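Local structure of precorrin-2 dehydrogenase (Bacillus megaterium, 3DFZ) at residues Phe135-Leu140 and Asp160-Tyr165; Leu142-Asp147 and Arg156-Leu161; Asp166-Gln171 and Gln204-Leu209. The protein oxidises precorrin-2 to sirohydrochlorin with NAD(+) as hydride acceptor, a step on the routes to siroheme and, anaerobically, to adenosylcobalamin. All coordinates share one frame; numbering follows the deposited sequence.

Contact 1: Phe135-Leu140 and Asp160-Tyr165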
ATOM      1  N   PHE B 135     -10.302  -3.994   4.043  1.00 14.10           N
ATOM      2  CA  PHE B 135     -11.079  -4.649   5.095  1.00 14.37           C
ATOM      3  C   PHE B 135     -10.178  -5.635   5.764  1.00 14.04           C
ATOM      4  O   PHE B 135      -9.138  -6.022   5.233  1.00 13.78           O
ATOM      5  CB  PHE B 135     -12.401  -5.300   4.606  1.00 14.57           C
ATOM      6  CG  PHE B 135     -12.204  -6.588   3.834  1.00 14.69           C
ATOM      7  CD1 PHE B 135     -12.242  -7.825   4.485  1.00 15.14           C
ATOM      8  CD2 PHE B 135     -11.950  -6.560   2.473  1.00 13.51           C
ATOM      9  CE1 PHE B 135     -12.026  -9.021   3.779  1.00 14.11           C
ATOM     10  CE2 PHE B 135     -11.748  -7.738   1.772  1.00 13.77           C
ATOM     11  CZ  PHE B 135     -11.779  -8.973   2.429  1.00 13.40           C
ATOM     12  N   SER B 136     -10.589  -6.031   6.950  1.00 14.34           N
ATOM     13  CA  SER B 136      -9.794  -6.872   7.789  1.00 14.39           C
ATOM     14  C   SER B 136     -10.662  -8.070   8.141  1.00 14.41           C
ATOM     15  O   SER B 136     -11.881  -7.936   8.245  1.00 14.66           O
ATOM     16  CB  SER B 136      -9.402  -6.078   9.039  1.00 14.46           C
ATOM     17  OG  SER B 136      -8.187  -6.560   9.596  1.00 16.19           O
ATOM     18  N   ARG B 137     -10.045  -9.237   8.276  1.00 14.17           N
ATOM     19  CA  ARG B 137     -10.651 -10.360   9.031  1.00 14.53           C
ATOM     20  C   ARG B 137      -9.682 -10.763  10.123  1.00 14.44           C
ATOM     21  O   ARG B 137      -8.792 -11.568   9.904  1.00 14.24           O
ATOM     22  CB  ARG B 137     -10.980 -11.573   8.128  1.00 14.43           C
ATOM     23  CG  ARG B 137     -12.042 -11.307   7.080  1.00 14.41           C
ATOM     24  CD  ARG B 137     -13.413 -10.943   7.688  1.00 14.95           C
ATOM     25  NE  ARG B 137     -14.396 -10.841   6.619  1.00 15.04           N
ATOM     26  CZ  ARG B 137     -15.602 -10.316   6.742  1.00 16.34           C
ATOM     27  NH1 ARG B 137     -15.996  -9.799   7.906  1.00 18.08           N
ATOM     28  NH2 ARG B 137     -16.419 -10.303   5.695  1.00 16.03           N
ATOM     29  N   GLY B 138      -9.831 -10.159  11.293  1.00 14.92           N
ATOM     30  CA  GLY B 138      -8.859 -10.322  12.373  1.00 15.01           C
ATOM     31  C   GLY B 138      -7.550  -9.735  11.909  1.00 14.75           C
ATOM     32  O   GLY B 138      -7.496  -8.587  11.448  1.00 14.75           O
ATOM     33  N   ARG B 139      -6.506 -10.546  11.975  1.00 14.76           N
ATOM     34  CA  ARG B 139      -5.197 -10.155  11.478  1.00 14.36           C
ATOM     35  C   ARG B 139      -5.094 -10.116   9.938  1.00 13.87           C
ATOM     36  O   ARG B 139      -4.160  -9.534   9.395  1.00 13.76           O
ATOM     37  CB  ARG B 139      -4.126 -11.055  12.084  1.00 14.47           C
ATOM     38  CG  ARG B 139      -4.093 -10.980  13.615  1.00 15.38           C
ATOM     39  CD  ARG B 139      -3.128 -11.975  14.269  1.00 15.75           C
ATOM     40  NE  ARG B 139      -3.110 -11.779  15.721  1.00 16.99           N
ATOM     41  CZ  ARG B 139      -4.001 -12.310  16.562  1.00 17.54           C
ATOM     42  NH1 ARG B 139      -4.980 -13.084  16.093  1.00 17.35           N
ATOM     43  NH2 ARG B 139      -3.920 -12.067  17.871  1.00 17.21           N
ATOM     44  N   LEU B 140      -6.042 -10.713   9.224  1.00 13.55           N
ATOM     45  CA  LEU B 140      -5.936 -10.695   7.771  1.00 12.90           C
ATOM     46  C   LEU B 140      -6.358  -9.326   7.340  1.00 12.59           C
ATOM     47  O   LEU B 140      -7.413  -8.829   7.744  1.00 12.76           O
ATOM     48  CB  LEU B 140      -6.810 -11.767   7.064  1.00 12.69           C
ATOM     49  CG  LEU B 140      -6.960 -11.700   5.528  1.00 11.94           C
ATOM     50  CD1 LEU B 140      -5.642 -11.966   4.775  1.00 10.58           C
ATOM     51  CD2 LEU B 140      -8.035 -12.686   4.991  1.00 11.77           C
ATOM     52  N   ASP B 160     -17.015  -8.037  -3.101  1.00 14.50           N
ATOM     53  CA  ASP B 160     -16.793  -9.384  -3.640  1.00 15.36           C
ATOM     54  C   ASP B 160     -15.759 -10.151  -2.780  1.00 13.18           C
ATOM     55  O   ASP B 160     -15.980 -11.307  -2.421  1.00 14.30           O
ATOM     56  CB  ASP B 160     -16.478  -9.378  -5.160  1.00 16.62           C
ATOM     57  CG  ASP B 160     -17.570  -8.635  -6.034  1.00 21.06           C
ATOM     58  OD1 ASP B 160     -18.732  -8.385  -5.597  1.00 23.00           O
ATOM     59  OD2 ASP B 160     -17.256  -8.265  -7.200  1.00 23.87           O
ATOM     60  N   LEU B 161     -14.686  -9.486  -2.358  1.00 10.99           N
ATOM     61  CA  LEU B 161     -13.682 -10.096  -1.473  1.00  9.66           C
ATOM     62  C   LEU B 161     -14.175 -10.348  -0.052  1.00 10.33           C
ATOM     63  O   LEU B 161     -13.767 -11.308   0.606  1.00 10.36           O
ATOM     64  CB  LEU B 161     -12.431  -9.223  -1.411  1.00  8.48           C
ATOM     65  CG  LEU B 161     -11.645  -8.846  -2.665  1.00  8.96           C
ATOM     66  CD1 LEU B 161     -10.781  -7.644  -2.381  1.00  9.06           C
ATOM     67  CD2 LEU B 161     -10.788  -9.977  -3.139  1.00 10.04           C
ATOM     68  N   SER B 162     -15.019  -9.450   0.443  1.00 11.52           N
ATOM     69  CA  SER B 162     -15.706  -9.635   1.726  1.00 13.46           C
ATOM     70  C   SER B 162     -16.539 -10.908   1.755  1.00 14.90           C
ATOM     71  O   SER B 162     -16.512 -11.643   2.750  1.00 15.79           O
ATOM     72  CB  SER B 162     -16.632  -8.456   2.002  1.00 15.51           C
ATOM     73  OG  SER B 162     -15.947  -7.437   2.687  1.00 16.11           O
ATOM     74  N   SER B 163     -17.290 -11.125   0.673  1.00 15.78           N
ATOM     75  CA  SER B 163     -18.052 -12.352   0.401  1.00 18.02           C
ATOM     76  C   SER B 163     -17.174 -13.609   0.521  1.00 17.22           C
ATOM     77  O   SER B 163     -17.430 -14.455   1.389  1.00 18.62           O
ATOM     78  CB  SER B 163     -18.670 -12.234  -0.996  1.00 19.86           C
ATOM     79  OG  SER B 163     -19.603 -13.254  -1.313  1.00 24.42           O
ATOM     80  N   ASN B 164     -16.121 -13.707  -0.308  1.00 15.21           N
ATOM     81  CA  ASN B 164     -15.193 -14.858  -0.319  1.00 14.86           C
ATOM     82  C   ASN B 164     -14.363 -15.133   0.922  1.00 13.39           C
ATOM     83  O   ASN B 164     -14.064 -16.289   1.248  1.00 14.07           O
ATOM     84  CB  ASN B 164     -14.276 -14.804  -1.526  1.00 14.63           C
ATOM     85  CG  ASN B 164     -15.034 -15.021  -2.827  1.00 18.57           C
ATOM     86  OD1 ASN B 164     -15.902 -15.914  -2.922  1.00 22.18           O
ATOM     87  ND2 ASN B 164     -14.707 -14.219  -3.844  1.00 18.45           N
ATOM     88  N   TYR B 165     -13.972 -14.059   1.597  1.00 13.02           N
ATOM     89  CA  TYR B 165     -13.215 -14.149   2.820  1.00 12.24           C
ATOM     90  C   TYR B 165     -14.137 -13.592   3.911  1.00 12.76           C
ATOM     91  O   TYR B 165     -14.235 -12.370   4.110  1.00 13.36           O
ATOM     92  CB  TYR B 165     -11.911 -13.351   2.686  1.00 12.82           C
ATOM     93  CG  TYR B 165     -11.025 -13.870   1.548  1.00 11.90           C
ATOM     94  CD1 TYR B 165     -11.162 -13.389   0.250  1.00 11.56           C
ATOM     95  CD2 TYR B 165     -10.074 -14.842   1.776  1.00 10.86           C
ATOM     96  CE1 TYR B 165     -10.370 -13.879  -0.776  1.00 11.90           C
ATOM     97  CE2 TYR B 165      -9.292 -15.345   0.740  1.00 10.16           C
ATOM     98  CZ  TYR B 165      -9.440 -14.866  -0.520  1.00 10.59           C
ATOM     99  OH  TYR B 165      -8.644 -15.362  -1.544  1.00 10.88           O
TER
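Y165 O takes two N-H groups from R137: a firm bond from R137 NE to Y165 O at 2.9 Å, N-H...O 157°, and a weak one from NH2. R137 NH2 also donates to S162 O at 3.2 Å, a bond nearly as straight. Both carbonyls sit at the edge of the guanidinium, near its plane, while each nitrogen lies well off the plane of the carbonyl it meets. The R137 chain, bent at chi2, turns across to the helix end, where Y165 is the first residue to leave helical geometry. A positive group beside these carbonyls probably suits the negative end of the helix dipole.

The strand part of this contact ends in a beta hairpin: R137 to L140 form a type II' turn between strands 129-137 and 140-145, with G138 at positive phi. The axes of 135-137 and 160-164 run almost parallel and approach to 10.0 Å.

F135 packs between the strand and the helix. With CG lying between its own backbone N and carbonyl carbon (chi1 74°), the ring reaches the helix so that S162 OG stands over the centre of one face, 3.9 Å above the ring plane. This hydroxyl also makes a weak bond back to K158 O. At the far end of the ring, F135 CE2 packs on L161 CB at 3.6 Å, the two side chains set roughly perpendicular. L140 CD2 touches Y165 CD2 more loosely at 4.4 Å, and I157 of the second subunit packs against both L140 and Y165.

Contact 2: Leu142-Asp147 and Arg156-Leu161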
ATOM      1  N   LEU B 142      -6.751  -7.000   3.698  1.00 12.30           N
ATOM      2  CA  LEU B 142      -6.733  -6.832   2.245  1.00 12.10           C
ATOM      3  C   LEU B 142      -6.862  -5.347   1.889  1.00 11.97           C
ATOM      4  O   LEU B 142      -7.701  -4.638   2.425  1.00 12.05           O
ATOM      5  CB  LEU B 142      -7.882  -7.653   1.577  1.00 12.17           C
ATOM      6  CG  LEU B 142      -7.708  -9.179   1.716  1.00 12.34           C
ATOM      7  CD1 LEU B 142      -8.847  -9.969   1.089  1.00 12.59           C
ATOM      8  CD2 LEU B 142      -6.392  -9.633   1.109  1.00 11.25           C
ATOM      9  N   ALA B 143      -6.026  -4.897   0.968  1.00 11.66           N
ATOM     10  CA  ALA B 143      -6.110  -3.544   0.460  1.00 11.73           C
ATOM     11  C   ALA B 143      -6.384  -3.583  -1.044  1.00 11.43           C
ATOM     12  O   ALA B 143      -5.751  -4.326  -1.771  1.00 11.44           O
ATOM     13  CB  ALA B 143      -4.814  -2.795   0.769  1.00 11.86           C
ATOM     14  N   ILE B 144      -7.328  -2.773  -1.500  1.00 11.61           N
ATOM     15  CA  ILE B 144      -7.742  -2.748  -2.892  1.00 11.55           C
ATOM     16  C   ILE B 144      -7.673  -1.338  -3.448  1.00 11.99           C
ATOM     17  O   ILE B 144      -8.193  -0.411  -2.830  1.00 12.75           O
ATOM     18  CB  ILE B 144      -9.226  -3.185  -3.049  1.00 11.70           C
ATOM     19  CG1 ILE B 144      -9.500  -4.522  -2.349  1.00 11.32           C
ATOM     20  CG2 ILE B 144      -9.639  -3.176  -4.565  1.00 10.82           C
ATOM     21  CD1 ILE B 144     -10.161  -4.453  -0.972  1.00 12.41           C
ATOM     22  N   SER B 145      -7.084  -1.180  -4.627  1.00 11.82           N
ATOM     23  CA  SER B 145      -7.058   0.114  -5.286  1.00 12.22           C
ATOM     24  C   SER B 145      -7.270  -0.042  -6.780  1.00 11.99           C
ATOM     25  O   SER B 145      -6.946  -1.070  -7.358  1.00 11.41           O
ATOM     26  CB  SER B 145      -5.704   0.801  -5.034  1.00 12.67           C
ATOM     27  OG  SER B 145      -5.646   2.116  -5.583  1.00 13.38           O
ATOM     28  N   THR B 146      -7.827   0.989  -7.401  1.00 12.66           N
ATOM     29  CA  THR B 146      -7.881   1.063  -8.847  1.00 13.04           C
ATOM     30  C   THR B 146      -7.227   2.371  -9.299  1.00 13.95           C
ATOM     31  O   THR B 146      -7.500   2.865 -10.401  1.00 14.35           O
ATOM     32  CB  THR B 146      -9.326   0.938  -9.428  1.00 13.02           C
ATOM     33  OG1 THR B 146     -10.103   2.068  -9.038  1.00 13.76           O
ATOM     34  CG2 THR B 146     -10.033  -0.354  -8.982  1.00 12.24           C
ATOM     35  N   ASP B 147      -6.373   2.937  -8.435  1.00 14.69           N
ATOM     36  CA  ASP B 147      -5.639   4.172  -8.735  1.00 15.60           C
ATOM     37  C   ASP B 147      -6.627   5.288  -9.021  1.00 16.23           C
ATOM     38  O   ASP B 147      -6.420   6.113  -9.907  1.00 16.76           O
ATOM     39  CB  ASP B 147      -4.715   3.935  -9.941  1.00 15.78           C
ATOM     40  CG  ASP B 147      -3.497   4.827  -9.944  1.00 17.50           C
ATOM     41  OD1 ASP B 147      -3.246   5.517  -8.932  1.00 19.55           O
ATOM     42  OD2 ASP B 147      -2.772   4.836 -10.966  1.00 18.42           O
ATOM     43  N   ARG B 156     -17.159  -2.337  -5.291  1.00 15.86           N
ATOM     44  CA  ARG B 156     -17.614  -3.660  -5.741  1.00 16.76           C
ATOM     45  C   ARG B 156     -16.656  -4.827  -5.382  1.00 14.09           C
ATOM     46  O   ARG B 156     -17.083  -5.864  -4.844  1.00 14.39           O
ATOM     47  CB  ARG B 156     -17.940  -3.680  -7.230  1.00 19.54           C
ATOM     48  CG  ARG B 156     -18.327  -5.067  -7.680  1.00 22.46           C
ATOM     49  CD  ARG B 156     -18.434  -5.185  -9.170  1.00 27.95           C
ATOM     50  NE  ARG B 156     -19.705  -4.612  -9.604  1.00 33.14           N
ATOM     51  CZ  ARG B 156     -20.347  -4.930 -10.718  1.00 37.59           C
ATOM     52  NH1 ARG B 156     -19.850  -5.850 -11.544  1.00 39.71           N
ATOM     53  NH2 ARG B 156     -21.497  -4.329 -10.982  1.00 40.84           N
ATOM     54  N   ILE B 157     -15.376  -4.652  -5.693  1.00 11.73           N
ATOM     55  CA  ILE B 157     -14.376  -5.675  -5.449  1.00  9.64           C
ATOM     56  C   ILE B 157     -14.192  -5.975  -3.967  1.00  8.34           C
ATOM     57  O   ILE B 157     -14.045  -7.136  -3.585  1.00  7.92           O
ATOM     58  CB  ILE B 157     -13.038  -5.287  -6.150  1.00  9.02           C
ATOM     59  CG1 ILE B 157     -13.154  -5.422  -7.661  1.00 10.77           C
ATOM     60  CG2 ILE B 157     -11.821  -6.081  -5.622  1.00  7.11           C
ATOM     61  CD1 ILE B 157     -11.969  -4.747  -8.385  1.00 11.35           C
ATOM     62  N   LYS B 158     -14.199  -4.931  -3.140  1.00  8.45           N
ATOM     63  CA  LYS B 158     -14.143  -5.058  -1.683  1.00  8.85           C
ATOM     64  C   LYS B 158     -15.319  -5.858  -1.117  1.00 10.65           C
ATOM     65  O   LYS B 158     -15.126  -6.696  -0.218  1.00 10.82           O
ATOM     66  CB  LYS B 158     -14.128  -3.677  -1.048  1.00 10.08           C
ATOM     67  CG  LYS B 158     -13.912  -3.658   0.486  1.00 11.65           C
ATOM     68  CD  LYS B 158     -14.375  -2.303   1.073  1.00 14.27           C
ATOM     69  CE  LYS B 158     -14.367  -2.351   2.568  1.00 18.01           C
ATOM     70  NZ  LYS B 158     -14.203  -1.005   3.236  1.00 21.91           N
ATOM     71  N   GLU B 159     -16.524  -5.591  -1.634  1.00 12.80           N
ATOM     72  CA  GLU B 159     -17.705  -6.421  -1.382  1.00 15.41           C
ATOM     73  C   GLU B 159     -17.561  -7.869  -1.894  1.00 15.27           C
ATOM     74  O   GLU B 159     -17.965  -8.822  -1.198  1.00 16.39           O
ATOM     75  CB  GLU B 159     -18.949  -5.803  -2.017  1.00 18.52           C
ATOM     76  CG  GLU B 159     -19.389  -4.520  -1.371  1.00 21.25           C
ATOM     77  CD  GLU B 159     -20.513  -3.839  -2.110  1.00 25.72           C
ATOM     78  OE1 GLU B 159     -20.811  -4.211  -3.281  1.00 26.70           O
ATOM     79  OE2 GLU B 159     -21.105  -2.929  -1.492  1.00 29.31           O
ATOM     80  N   ASP B 160     -17.015  -8.037  -3.101  1.00 14.50           N
ATOM     81  CA  ASP B 160     -16.793  -9.384  -3.640  1.00 15.36           C
ATOM     82  C   ASP B 160     -15.759 -10.151  -2.780  1.00 13.18           C
ATOM     83  O   ASP B 160     -15.980 -11.307  -2.421  1.00 14.30           O
ATOM     84  CB  ASP B 160     -16.478  -9.378  -5.160  1.00 16.62           C
ATOM     85  CG  ASP B 160     -17.570  -8.635  -6.034  1.00 21.06           C
ATOM     86  OD1 ASP B 160     -18.732  -8.385  -5.597  1.00 23.00           O
ATOM     87  OD2 ASP B 160     -17.256  -8.265  -7.200  1.00 23.87           O
ATOM     88  N   LEU B 161     -14.686  -9.486  -2.358  1.00 10.99           N
ATOM     89  CA  LEU B 161     -13.682 -10.096  -1.473  1.00  9.66           C
ATOM     90  C   LEU B 161     -14.175 -10.348  -0.052  1.00 10.33           C
ATOM     91  O   LEU B 161     -13.767 -11.308   0.606  1.00 10.36           O
ATOM     92  CB  LEU B 161     -12.431  -9.223  -1.411  1.00  8.48           C
ATOM     93  CG  LEU B 161     -11.645  -8.846  -2.665  1.00  8.96           C
ATOM     94  CD1 LEU B 161     -10.781  -7.644  -2.381  1.00  9.06           C
ATOM     95  CD2 LEU B 161     -10.788  -9.977  -3.139  1.00 10.04           C
TER
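I144 meets I157, K158 and L161 through aliphatic carbon alone, with no flat group of the two segments taking part: branched side chains and the base of a lysine do all the touching. I144 carries most of the contact by splitting its two branches. CG2, anti to the backbone N, goes to I157 CG2 at 3.8 Å, methyl against methyl, with the two chains set at a slant. The other branch goes to L161, and the two side chains meet end-on.

That second meeting is tight. I144 CG1 lies 3.4 Å from L161 CD1, shorter than two carbons normally approach, and the I144 chi2 of 100° is away from a staggered value. The terminal CD1 of I144 is pressed to the same L161 methyl and, on the lysine side, lies 4.0 Å from K158 CB.

Helix 156-161 lies along strand 142-145, the second strand of the hairpin, running roughly against it: the short axes make 153° and approach to 9.1 Å. In the dimer, L142 to S145 pair antiparallel with a strand of the second subunit, so the hairpin sheet continues through the interface. L161 packs there on its own counterpart, L161 of the second subunit.

K158 gives only its base to the contact. Its CG is anti to the backbone N (chi1 -174°) and the chain runs on extended, away from I144, until NZ donates to Q134 O on the first strand. Toward the hairpin turn, L142 CD1 adds a looser touch on L161 CB at 4.4 Å.

Contact 3: Asp166-Gln171 and Gln204-Leu209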
ATOM      1  N   ASP B 166     -14.860 -14.495   4.578  1.00 12.31           N
ATOM      2  CA  ASP B 166     -15.770 -14.087   5.645  1.00 12.63           C
ATOM      3  C   ASP B 166     -15.114 -14.250   7.019  1.00 12.59           C
ATOM      4  O   ASP B 166     -13.868 -14.376   7.116  1.00 12.16           O
ATOM      5  CB  ASP B 166     -17.139 -14.764   5.534  1.00 12.58           C
ATOM      6  CG  ASP B 166     -17.142 -16.259   5.966  1.00 11.90           C
ATOM      7  OD1 ASP B 166     -16.100 -16.842   6.369  1.00 10.33           O
ATOM      8  OD2 ASP B 166     -18.250 -16.847   5.922  1.00 12.42           O
ATOM      9  N   GLU B 167     -15.952 -14.235   8.057  1.00 12.94           N
ATOM     10  CA  GLU B 167     -15.514 -14.292   9.453  1.00 13.13           C
ATOM     11  C   GLU B 167     -14.755 -15.551   9.845  1.00 12.29           C
ATOM     12  O   GLU B 167     -14.129 -15.559  10.893  1.00 12.62           O
ATOM     13  CB  GLU B 167     -16.705 -14.120  10.406  1.00 13.89           C
ATOM     14  CG  GLU B 167     -17.347 -12.733  10.367  1.00 15.38           C
ATOM     15  CD  GLU B 167     -18.404 -12.606   9.286  1.00 16.79           C
ATOM     16  OE1 GLU B 167     -18.500 -13.499   8.404  1.00 16.37           O
ATOM     17  OE2 GLU B 167     -19.154 -11.605   9.325  1.00 18.55           O
ATOM     18  N   SER B 168     -14.806 -16.602   9.024  1.00 11.41           N
ATOM     19  CA  SER B 168     -13.933 -17.756   9.229  1.00 10.76           C
ATOM     20  C   SER B 168     -12.467 -17.359   9.215  1.00 10.64           C
ATOM     21  O   SER B 168     -11.686 -17.950   9.941  1.00 10.80           O
ATOM     22  CB  SER B 168     -14.167 -18.861   8.186  1.00 10.09           C
ATOM     23  OG  SER B 168     -13.828 -18.419   6.884  1.00  9.63           O
ATOM     24  N   TYR B 169     -12.084 -16.371   8.404  1.00 10.83           N
ATOM     25  CA  TYR B 169     -10.674 -15.933   8.380  1.00 11.20           C
ATOM     26  C   TYR B 169     -10.268 -15.181   9.669  1.00 11.75           C
ATOM     27  O   TYR B 169      -9.102 -15.163  10.049  1.00 11.93           O
ATOM     28  CB  TYR B 169     -10.374 -15.127   7.118  1.00 11.16           C
ATOM     29  CG  TYR B 169     -10.299 -16.009   5.887  1.00 10.92           C
ATOM     30  CD1 TYR B 169      -9.075 -16.501   5.441  1.00  9.77           C
ATOM     31  CD2 TYR B 169     -11.456 -16.397   5.202  1.00  9.69           C
ATOM     32  CE1 TYR B 169      -8.997 -17.340   4.345  1.00 10.03           C
ATOM     33  CE2 TYR B 169     -11.380 -17.225   4.087  1.00 10.24           C
ATOM     34  CZ  TYR B 169     -10.148 -17.694   3.671  1.00  9.85           C
ATOM     35  OH  TYR B 169     -10.043 -18.488   2.557  1.00 10.72           O
ATOM     36  N   THR B 170     -11.247 -14.607  10.355  1.00 12.06           N
ATOM     37  CA  THR B 170     -10.963 -13.890  11.595  1.00 12.87           C
ATOM     38  C   THR B 170     -10.473 -14.860  12.676  1.00 12.69           C
ATOM     39  O   THR B 170      -9.450 -14.608  13.316  1.00 13.35           O
ATOM     40  CB  THR B 170     -12.183 -13.074  12.059  1.00 13.30           C
ATOM     41  OG1 THR B 170     -12.644 -12.245  10.974  1.00 13.80           O
ATOM     42  CG2 THR B 170     -11.839 -12.205  13.238  1.00 14.21           C
ATOM     43  N   GLN B 171     -11.203 -15.953  12.866  1.00 12.14           N
ATOM     44  CA  GLN B 171     -10.842 -17.004  13.788  1.00 12.32           C
ATOM     45  C   GLN B 171      -9.550 -17.772  13.369  1.00 12.04           C
ATOM     46  O   GLN B 171      -8.746 -18.203  14.215  1.00 12.33           O
ATOM     47  CB  GLN B 171     -12.014 -18.006  13.857  1.00 11.88           C
ATOM     48  CG  GLN B 171     -11.875 -19.064  14.946  1.00 11.68           C
ATOM     49  CD  GLN B 171     -10.899 -20.178  14.624  1.00 11.35           C
ATOM     50  OE1 GLN B 171     -10.701 -20.543  13.452  1.00 10.01           O
ATOM     51  NE2 GLN B 171     -10.297 -20.763  15.680  1.00 11.09           N
ATOM     52  N   GLN B 204      -9.309 -26.921   5.188  1.00  9.95           N
ATOM     53  CA  GLN B 204      -9.681 -27.759   6.332  1.00  9.91           C
ATOM     54  C   GLN B 204      -9.133 -27.275   7.686  1.00  9.39           C
ATOM     55  O   GLN B 204      -9.786 -27.472   8.710  1.00  9.05           O
ATOM     56  CB  GLN B 204      -9.245 -29.207   6.104  1.00 10.75           C
ATOM     57  CG  GLN B 204     -10.031 -30.217   6.882  1.00 10.71           C
ATOM     58  CD  GLN B 204      -9.496 -31.609   6.623  1.00 13.44           C
ATOM     59  OE1 GLN B 204      -8.374 -31.917   7.014  1.00 14.55           O
ATOM     60  NE2 GLN B 204     -10.286 -32.456   5.942  1.00 13.49           N
ATOM     61  N   TYR B 205      -7.933 -26.684   7.691  1.00  9.27           N
ATOM     62  CA  TYR B 205      -7.401 -26.063   8.904  1.00  8.81           C
ATOM     63  C   TYR B 205      -8.234 -24.884   9.306  1.00  8.59           C
ATOM     64  O   TYR B 205      -8.448 -24.668  10.493  1.00  8.81           O
ATOM     65  CB  TYR B 205      -5.934 -25.645   8.735  1.00  9.06           C
ATOM     66  CG  TYR B 205      -4.991 -26.779   9.074  1.00  9.50           C
ATOM     67  CD1 TYR B 205      -4.499 -27.625   8.078  1.00  9.68           C
ATOM     68  CD2 TYR B 205      -4.661 -27.047  10.400  1.00  9.23           C
ATOM     69  CE1 TYR B 205      -3.658 -28.672   8.381  1.00 11.37           C
ATOM     70  CE2 TYR B 205      -3.818 -28.110  10.727  1.00 11.50           C
ATOM     71  CZ  TYR B 205      -3.319 -28.924   9.704  1.00 12.73           C
ATOM     72  OH  TYR B 205      -2.464 -29.973  10.009  1.00 14.50           O
ATOM     73  N   ARG B 206      -8.707 -24.131   8.315  1.00  8.69           N
ATOM     74  CA  ARG B 206      -9.589 -22.985   8.544  1.00  8.91           C
ATOM     75  C   ARG B 206     -10.973 -23.381   9.109  1.00  8.92           C
ATOM     76  O   ARG B 206     -11.530 -22.666   9.949  1.00  9.59           O
ATOM     77  CB  ARG B 206      -9.766 -22.183   7.244  1.00  9.13           C
ATOM     78  CG  ARG B 206     -10.660 -20.962   7.403  1.00  9.83           C
ATOM     79  CD  ARG B 206     -10.540 -19.983   6.271  1.00 10.16           C
ATOM     80  NE  ARG B 206     -10.661 -20.650   4.967  1.00 10.73           N
ATOM     81  CZ  ARG B 206     -11.783 -20.754   4.261  1.00 11.00           C
ATOM     82  NH1 ARG B 206     -12.916 -20.219   4.735  1.00 11.35           N
ATOM     83  NH2 ARG B 206     -11.772 -21.410   3.093  1.00  9.85           N
ATOM     84  N   LEU B 207     -11.493 -24.531   8.681  1.00  8.80           N
ATOM     85  CA  LEU B 207     -12.934 -24.831   8.777  1.00  8.73           C
ATOM     86  C   LEU B 207     -13.175 -26.048   9.642  1.00  8.71           C
ATOM     87  O   LEU B 207     -14.293 -26.503   9.788  1.00  9.02           O
ATOM     88  CB  LEU B 207     -13.548 -24.987   7.362  1.00  9.10           C
ATOM     89  CG  LEU B 207     -13.557 -23.691   6.507  1.00  8.65           C
ATOM     90  CD1 LEU B 207     -13.882 -23.884   5.030  1.00  8.71           C
ATOM     91  CD2 LEU B 207     -14.463 -22.616   7.111  1.00  8.33           C
ATOM     92  N   SER B 208     -12.096 -26.567  10.220  1.00  8.60           N
ATOM     93  CA  SER B 208     -12.171 -27.609  11.220  1.00  8.71           C
ATOM     94  C   SER B 208     -11.447 -27.229  12.519  1.00  8.70           C
ATOM     95  O   SER B 208     -10.234 -27.048  12.542  1.00  8.54           O
ATOM     96  CB  SER B 208     -11.657 -28.945  10.670  1.00  8.83           C
ATOM     97  OG  SER B 208     -11.489 -29.866  11.723  1.00  8.84           O
ATOM     98  N   LEU B 209     -12.209 -27.145  13.610  1.00  9.01           N
ATOM     99  CA  LEU B 209     -11.650 -26.791  14.920  1.00  9.22           C
ATOM    100  C   LEU B 209     -10.940 -27.984  15.563  1.00  9.43           C
ATOM    101  O   LEU B 209     -10.040 -27.806  16.360  1.00  9.63           O
ATOM    102  CB  LEU B 209     -12.725 -26.225  15.848  1.00  9.40           C
ATOM    103  CG  LEU B 209     -13.279 -24.809  15.593  1.00 10.58           C
ATOM    104  CD1 LEU B 209     -14.227 -24.357  16.724  1.00 10.63           C
ATOM    105  CD2 LEU B 209     -12.217 -23.706  15.349  1.00 10.62           C
TER
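The start of helix 168-184 meets the short helix 203-207 here, within the helical C-terminal domain of SirC, and R206 is the side chain that spans the gap. Its NH1 donates to S168 OG at 2.9 Å, N-H...O 148°, with the hydroxyl at the guanidinium edge and almost in its plane. S168 OG in turn donates to D166 OD1 at 2.8 Å. The same carboxylate oxygen accepts the backbone N of S168 from above its plane, a capping bond at the head of the helix, so one oxygen both caps the helix and orients the hydroxyl that receives R206.

The Y169 ring packs face-on against the arginine. R206 CD sits over the ring centre, 3.5 Å from the centroid and 11° off the normal, a CH-pi contact. The chain then bends at chi3, and the guanidinium runs on above the phenol end, its plane within 10° of the ring plane. R206 NE comes to 3.3 Å from Y169 CZ, but neither NE nor NH2 has the angle to bond to the hydroxyl. On the opposite guanidinium face L207 CD1 rests toward the rim.

To the side, L209 CD2 packs on the amide of Q171, 3.5 Å from NE2, while Q171 OE1 accepts from Q212 NE2 in helix 209-218.

The R206 guanidinium is thus sandwiched between the phenol end of Y169 and the L207 methyl, which should limit its rotation. With D203 in a salt bridge to NH2 and the D166 carboxylate beyond S168, its charge is probably well balanced even at this rather exposed site.

How the contacts relate
Contacts 1 and 2 hold the same helix, 151-164, to the two strands of one hairpin, sharing D160 and L161 and meeting where F135 O accepts from L142 N; both reach the second subunit broadly, contact 3 through Y169 alone. Contact 2 is the buried one and wholly aliphatic across its segments. Contact 1, partly buried, mixes ring packing with arginine bonds to carbonyls at the helix end. Contact 3 lies on the surface, about 21 Å from contact 2 between centres, and relies on a serine, an aspartate and an arginine over a tyrosine. Contact 1 bridges the two regions: R137 packs on Y169 and T170, at the start of the helix used by contact 3.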